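Long-range contact in endoglucanase (PDB 1UWW), which hydrolyses internal beta-1,4-glucosidic linkages of cellulose and related beta-glucans, the chain here being its family 28 carbohydrate-binding module, specific for non-crystalline cellulose: residues R99-P113 with L163-F177. Residues are numbered along the deposited sequence; the frame is centred on the assembly and turned at random. Where two conformers were deposited one is given.
Sequences RATEGAMNINLVFQP and LRNMMIIFADVESDF
Neighbouring antiparallel strands of a beta-sandwich meet here, 104-111 against 165-173, joined by four hydrogen-bonded pairs: A104 with V173, N106 with A171, N108 with I169 and V110 with M167. Both bonds of the N106–A171 pair, N to O in each direction, measure 2.8 Å. The non-hydrogen-bonded pairs M105–D172, I107–F170, L109–I168 and F111–M166 put their side chains on the face turned to the six-stranded sheet. There L163 CD1 sits over the centre of the F111 ring, 3.9 Å from its centroid, a CH-pi contact. The selenium of selenomethionine M105 approaches the edge of F170, SE to CD2 4.1 Å, while the side chain of I107 runs alongside that ring; F93 and W55 of the facing sheet also meet the F170 ring. In this family 28 carbohydrate-binding module, the pair lies inside the five-stranded sheet, between strands 73-77 and 120-129. N106 lies on the opposite face, with N108, V110 and I169; V173 CG2 packs against its amide, 3.4 Å from OD1, and that oxygen is hydrogen-bonded to T127 OG1 of the second subunit. Beyond the strands, D176 receives the turn at T101: OD1 takes T101 N on its syn lone pair at 2.8 Å, nearly straight (176°), and OD2 meets T101 OG1 at 2.5 Å. R99, extended to CD and then bent at chi3 (56°), brings NE to D176 O in the carbonyl plane, 2.9 Å away. A water donates to both D176 OD2 and E102 OE2, probably easing the repulsion of the two carboxylates. At the far end N165 ND2 donates in plane to Q112 OE1 at 3.0 Å and also bonds D75, while R164 grips N165 OD1 side-on through NE and NH2; together these bonds fix the amide's rotation. Q112 NE2 reaches Y118 O.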
loop_
_atom_site.group_PDB
_atom_site.type_symbol
_atom_site.label_atom_id
_atom_site.label_comp_id
_atom_site.label_asym_id
_atom_site.label_seq_id
_atom_site.Cartn_x
_atom_site.Cartn_y
_atom_site.Cartn_z
ATOM N N ARG A 99 23.850 2.028 -0.528
ATOM C CA ARG A 99 23.392 2.348 0.828
ATOM C C ARG A 99 21.984 1.754 0.986
ATOM O O ARG A 99 21.106 1.960 0.131
ATOM C CB ARG A 99 23.322 3.869 1.054
ATOM C CG ARG A 99 22.757 4.264 2.406
ATOM C CD ARG A 99 22.902 5.731 2.715
ATOM N NE ARG A 99 22.273 6.537 1.666
ATOM C CZ ARG A 99 22.834 7.572 1.061
ATOM N NH1 ARG A 99 24.019 8.005 1.448
ATOM N NH2 ARG A 99 22.237 8.192 0.083
ATOM N N ALA A 100 21.766 1.039 2.081
ATOM C CA ALA A 100 20.420 0.631 2.481
ATOM C C ALA A 100 20.487 0.179 3.919
ATOM O O ALA A 100 20.901 -0.952 4.192
ATOM C CB ALA A 100 19.873 -0.481 1.566
ATOM N N THR A 101 20.197 1.089 4.833
ATOM C CA THR A 101 20.344 0.809 6.271
ATOM C C THR A 101 19.058 0.952 7.041
ATOM O O THR A 101 19.008 0.536 8.204
ATOM C CB THR A 101 21.404 1.732 6.953
ATOM O OG1 THR A 101 20.936 3.072 7.039
ATOM C CG2 THR A 101 22.705 1.811 6.145
ATOM N N GLU A 102 18.012 1.505 6.433
ATOM C CA GLU A 102 16.771 1.776 7.176
ATOM C C GLU A 102 15.592 1.999 6.237
ATOM O O GLU A 102 15.769 2.215 5.041
ATOM C CB GLU A 102 16.947 2.984 8.086
ATOM C CG GLU A 102 17.214 4.279 7.378
ATOM C CD GLU A 102 17.616 5.367 8.368
ATOM O OE1 GLU A 102 17.707 5.059 9.584
ATOM O OE2 GLU A 102 17.824 6.513 7.945
ATOM N N GLY A 103 14.394 1.972 6.795
ATOM C CA GLY A 103 13.179 2.163 6.059
ATOM C C GLY A 103 12.787 0.988 5.181
ATOM O O GLY A 103 13.171 -0.157 5.387
ATOM N N ALA A 104 11.978 1.328 4.193
ATOM C CA ALA A 104 11.333 0.347 3.342
ATOM C C ALA A 104 10.989 0.984 2.016
ATOM O O ALA A 104 11.140 2.200 1.837
ATOM C CB ALA A 104 10.083 -0.238 4.044
HETATM N N MSE A 105 10.524 0.155 1.094
HETATM C CA MSE A 105 10.073 0.576 -0.228
HETATM C C MSE A 105 8.719 -0.098 -0.468
HETATM O O MSE A 105 8.633 -1.314 -0.278
HETATM C CB MSE A 105 11.060 0.097 -1.276
HETATM C CG MSE A 105 10.675 0.407 -2.720
HETATM SE SE MSE A 105 11.910 -0.337 -4.032
HETATM C CE MSE A 105 12.953 0.893 -3.865
ATOM N N ASN A 106 7.713 0.665 -0.900
ATOM C CA ASN A 106 6.379 0.176 -1.214
ATOM C C ASN A 106 6.208 0.144 -2.714
ATOM O O ASN A 106 6.290 1.205 -3.368
ATOM C CB ASN A 106 5.296 1.077 -0.613
ATOM C CG ASN A 106 5.058 0.847 0.875
ATOM O OD1 ASN A 106 4.391 1.684 1.541
ATOM N ND2 ASN A 106 5.539 -0.244 1.392
ATOM N N ILE A 107 5.913 -1.030 -3.256
ATOM C CA ILE A 107 5.669 -1.209 -4.682
ATOM C C ILE A 107 4.156 -1.301 -4.921
ATOM O O ILE A 107 3.477 -2.154 -4.314
ATOM C CB ILE A 107 6.390 -2.475 -5.202
ATOM C CG1 ILE A 107 7.896 -2.331 -4.951
ATOM C CG2 ILE A 107 6.087 -2.669 -6.668
ATOM C CD1 ILE A 107 8.683 -3.525 -5.376
ATOM N N ASN A 108 3.617 -0.427 -5.772
ATOM C CA ASN A 108 2.214 -0.438 -6.141
ATOM C C ASN A 108 2.031 -0.593 -7.622
ATOM O O ASN A 108 2.888 -0.268 -8.425
ATOM C CB ASN A 108 1.529 0.853 -5.673
ATOM C CG ASN A 108 1.285 0.881 -4.157
ATOM O OD1 ASN A 108 1.968 1.594 -3.454
ATOM N ND2 ASN A 108 0.373 0.010 -3.664
ATOM N N LEU A 109 0.896 -1.165 -7.985
ATOM C CA LEU A 109 0.570 -1.481 -9.365
ATOM C C LEU A 109 -0.744 -0.801 -9.721
ATOM O O LEU A 109 -1.750 -0.974 -9.030
ATOM C CB LEU A 109 0.434 -2.988 -9.491
ATOM C CG LEU A 109 -0.004 -3.565 -10.828
ATOM C CD1 LEU A 109 1.022 -3.335 -11.899
ATOM C CD2 LEU A 109 -0.274 -5.089 -10.704
ATOM N N VAL A 110 -0.735 -0.060 -10.816
ATOM C CA VAL A 110 -1.856 0.746 -11.279
ATOM C C VAL A 110 -2.098 0.448 -12.745
ATOM O O VAL A 110 -1.159 0.218 -13.513
ATOM C CB VAL A 110 -1.582 2.257 -11.093
ATOM C CG1 VAL A 110 -2.699 3.128 -11.685
ATOM C CG2 VAL A 110 -1.370 2.559 -9.629
ATOM N N PHE A 111 -3.364 0.366 -13.139
ATOM C CA PHE A 111 -3.764 0.380 -14.532
ATOM C C PHE A 111 -4.636 1.586 -14.795
ATOM O O PHE A 111 -5.200 2.178 -13.871
ATOM C CB PHE A 111 -4.557 -0.888 -14.898
ATOM C CG PHE A 111 -3.821 -2.162 -14.637
ATOM C CD1 PHE A 111 -2.812 -2.596 -15.484
ATOM C CD2 PHE A 111 -4.125 -2.940 -13.542
ATOM C CE1 PHE A 111 -2.145 -3.788 -15.222
ATOM C CE2 PHE A 111 -3.456 -4.122 -13.304
ATOM C CZ PHE A 111 -2.474 -4.521 -14.139
ATOM N N GLN A 112 -4.769 1.953 -16.049
ATOM C CA GLN A 112 -5.592 3.108 -16.403
ATOM C C GLN A 112 -6.662 2.790 -17.471
ATOM O O GLN A 112 -6.652 3.375 -18.564
ATOM C CB GLN A 112 -4.672 4.244 -16.854
ATOM C CG GLN A 112 -3.605 4.628 -15.848
ATOM C CD GLN A 112 -3.057 6.000 -16.123
ATOM O OE1 GLN A 112 -1.998 6.142 -16.713
ATOM N NE2 GLN A 112 -3.801 7.020 -15.727
ATOM N N PRO A 113 -7.615 1.920 -17.147
ATOM C CA PRO A 113 -8.710 1.598 -18.078
ATOM C C PRO A 113 -9.595 2.832 -18.333
ATOM O O PRO A 113 -10.118 3.382 -17.380
ATOM C CB PRO A 113 -9.529 0.533 -17.337
ATOM C CG PRO A 113 -9.131 0.671 -15.890
ATOM C CD PRO A 113 -7.761 1.224 -15.861
ATOM N N LEU A 163 -7.038 -2.409 -20.213
ATOM C CA LEU A 163 -6.360 -1.703 -19.140
ATOM C C LEU A 163 -5.493 -0.543 -19.638
ATOM O O LEU A 163 -5.132 0.330 -18.836
ATOM C CB LEU A 163 -5.533 -2.706 -18.325
ATOM C CG LEU A 163 -6.356 -3.834 -17.683
ATOM C CD1 LEU A 163 -5.432 -4.896 -17.071
ATOM C CD2 LEU A 163 -7.307 -3.269 -16.653
ATOM N N ARG A 164 -5.154 -0.551 -20.942
ATOM C CA ARG A 164 -4.418 0.504 -21.642
ATOM C C ARG A 164 -2.930 0.599 -21.316
ATOM O O ARG A 164 -2.064 0.524 -22.191
ATOM C CB ARG A 164 -5.071 1.876 -21.476
ATOM C CG ARG A 164 -4.548 2.930 -22.470
ATOM C CD ARG A 164 -5.004 4.336 -22.167
ATOM N NE ARG A 164 -4.349 4.837 -20.983
ATOM C CZ ARG A 164 -4.377 6.103 -20.577
ATOM N NH1 ARG A 164 -5.077 7.006 -21.260
ATOM N NH2 ARG A 164 -3.719 6.468 -19.494
ATOM N N ASN A 165 -2.636 0.815 -20.053
ATOM C CA ASN A 165 -1.272 0.869 -19.599
ATOM C C ASN A 165 -1.168 0.417 -18.154
ATOM O O ASN A 165 -2.124 0.534 -17.380
ATOM C CB ASN A 165 -0.638 2.268 -19.828
ATOM C CG ASN A 165 -1.282 3.362 -19.020
ATOM O OD1 ASN A 165 -2.446 3.696 -19.229
ATOM N ND2 ASN A 165 -0.541 3.939 -18.100
HETATM N N MSE A 166 0.018 -0.063 -17.810
HETATM C CA MSE A 166 0.350 -0.547 -16.499
HETATM C C MSE A 166 1.487 0.290 -15.972
HETATM O O MSE A 166 2.514 0.484 -16.632
HETATM C CB MSE A 166 0.791 -1.995 -16.616
HETATM C CG MSE A 166 1.452 -2.593 -15.387
HETATM SE SE MSE A 166 1.774 -4.472 -15.455
HETATM C CE MSE A 166 2.244 -4.672 -17.262
HETATM N N MSE A 167 1.302 0.941 -14.834
HETATM C CA MSE A 167 2.511 1.486 -14.102
HETATM C C MSE A 167 2.803 0.775 -12.799
HETATM O O MSE A 167 1.905 0.212 -12.115
HETATM C CB MSE A 167 2.404 3.019 -13.766
HETATM C CG MSE A 167 1.924 3.897 -15.060
HETATM SE SE MSE A 167 1.072 5.601 -14.715
HETATM C CE MSE A 167 1.991 5.899 -13.063
ATOM N N ILE A 168 4.075 0.849 -12.473
ATOM C CA ILE A 168 4.631 0.242 -11.273
ATOM C C ILE A 168 5.335 1.367 -10.556
ATOM O O ILE A 168 6.258 1.985 -11.124
ATOM C CB ILE A 168 5.595 -0.936 -11.574
ATOM C CG1 ILE A 168 4.890 -1.977 -12.449
ATOM C CG2 ILE A 168 6.041 -1.557 -10.291
ATOM C CD1 ILE A 168 5.772 -3.093 -12.880
ATOM N N ILE A 169 4.916 1.634 -9.331
ATOM C CA ILE A 169 5.408 2.746 -8.525
ATOM C C ILE A 169 6.259 2.195 -7.419
ATOM O O ILE A 169 5.829 1.295 -6.695
ATOM C CB ILE A 169 4.215 3.537 -7.956
ATOM C CG1 ILE A 169 3.357 4.101 -9.096
ATOM C CG2 ILE A 169 4.744 4.693 -7.086
ATOM C CD1 ILE A 169 2.042 4.681 -8.685
ATOM N N PHE A 170 7.467 2.727 -7.253
ATOM C CA PHE A 170 8.448 2.258 -6.270
ATOM C C PHE A 170 8.636 3.357 -5.236
ATOM O O PHE A 170 9.503 4.239 -5.397
ATOM C CB PHE A 170 9.771 1.915 -6.945
ATOM C CG PHE A 170 9.673 0.803 -7.946
ATOM C CD1 PHE A 170 9.291 1.053 -9.239
ATOM C CD2 PHE A 170 9.974 -0.509 -7.596
ATOM C CE1 PHE A 170 9.238 0.052 -10.194
ATOM C CE2 PHE A 170 9.907 -1.527 -8.543
ATOM C CZ PHE A 170 9.538 -1.240 -9.834
ATOM N N ALA A 171 7.837 3.361 -4.183
ATOM C CA ALA A 171 7.774 4.503 -3.259
ATOM C C ALA A 171 8.642 4.326 -2.020
ATOM O O ALA A 171 8.738 3.256 -1.443
ATOM C CB ALA A 171 6.345 4.733 -2.843
ATOM N N ASP A 172 9.257 5.423 -1.601
ATOM C CA ASP A 172 10.075 5.506 -0.402
ATOM C C ASP A 172 9.218 5.449 0.850
ATOM O O ASP A 172 8.210 6.153 0.952
ATOM C CB ASP A 172 10.810 6.847 -0.458
ATOM C CG ASP A 172 11.878 7.010 0.593
ATOM O OD1 ASP A 172 12.310 6.054 1.243
ATOM O OD2 ASP A 172 12.320 8.175 0.781
ATOM N N VAL A 173 9.646 4.661 1.825
ATOM C CA VAL A 173 9.073 4.664 3.163
ATOM C C VAL A 173 10.212 4.915 4.154
ATOM O O VAL A 173 10.766 4.002 4.745
ATOM C CB VAL A 173 8.403 3.313 3.506
ATOM C CG1 VAL A 173 7.657 3.421 4.821
ATOM C CG2 VAL A 173 7.462 2.841 2.385
ATOM N N GLU A 174 10.554 6.192 4.310
ATOM C CA GLU A 174 11.570 6.623 5.272
ATOM C C GLU A 174 12.937 5.911 5.096
ATOM O O GLU A 174 13.619 5.586 6.071
ATOM C CB GLU A 174 11.058 6.451 6.720
ATOM C CG GLU A 174 9.882 7.352 7.089
ATOM C CD GLU A 174 9.316 7.102 8.501
ATOM O OE1 GLU A 174 9.863 6.268 9.280
ATOM O OE2 GLU A 174 8.299 7.739 8.843
ATOM N N SER A 175 13.320 5.638 3.851
ATOM C CA SER A 175 14.532 4.842 3.597
ATOM C C SER A 175 15.688 5.734 3.183
ATOM O O SER A 175 15.503 6.901 2.871
ATOM C CB SER A 175 14.317 3.815 2.492
ATOM O OG SER A 175 14.485 4.404 1.220
ATOM N N ASP A 176 16.884 5.147 3.183
ATOM C CA ASP A 176 18.072 5.809 2.659
ATOM C C ASP A 176 18.622 5.065 1.456
ATOM O O ASP A 176 19.813 5.180 1.115
ATOM C CB ASP A 176 19.106 5.992 3.768
ATOM C CG ASP A 176 19.619 4.709 4.333
ATOM O OD1 ASP A 176 19.142 3.589 4.008
ATOM O OD2 ASP A 176 20.573 4.725 5.176
ATOM N N PHE A 177 17.766 4.313 0.775
ATOM C CA PHE A 177 18.224 3.522 -0.343
ATOM C C PHE A 177 18.922 4.355 -1.421
ATOM O O PHE A 177 18.418 5.383 -1.878
ATOM C CB PHE A 177 17.052 2.757 -1.016
ATOM C CG PHE A 177 17.520 1.964 -2.206
ATOM C CD1 PHE A 177 18.113 0.731 -2.048
ATOM C CD2 PHE A 177 17.456 2.490 -3.468
ATOM C CE1 PHE A 177 18.607 0.024 -3.136
ATOM C CE2 PHE A 177 17.959 1.788 -4.562
ATOM C CZ PHE A 177 18.517 0.569 -4.396
HETATM O O HOH W 1 19.660 7.819 -1.068
HETATM O O HOH W 2 20.432 6.707 6.923
HETATM O O HOH W 3 16.036 7.317 6.086
#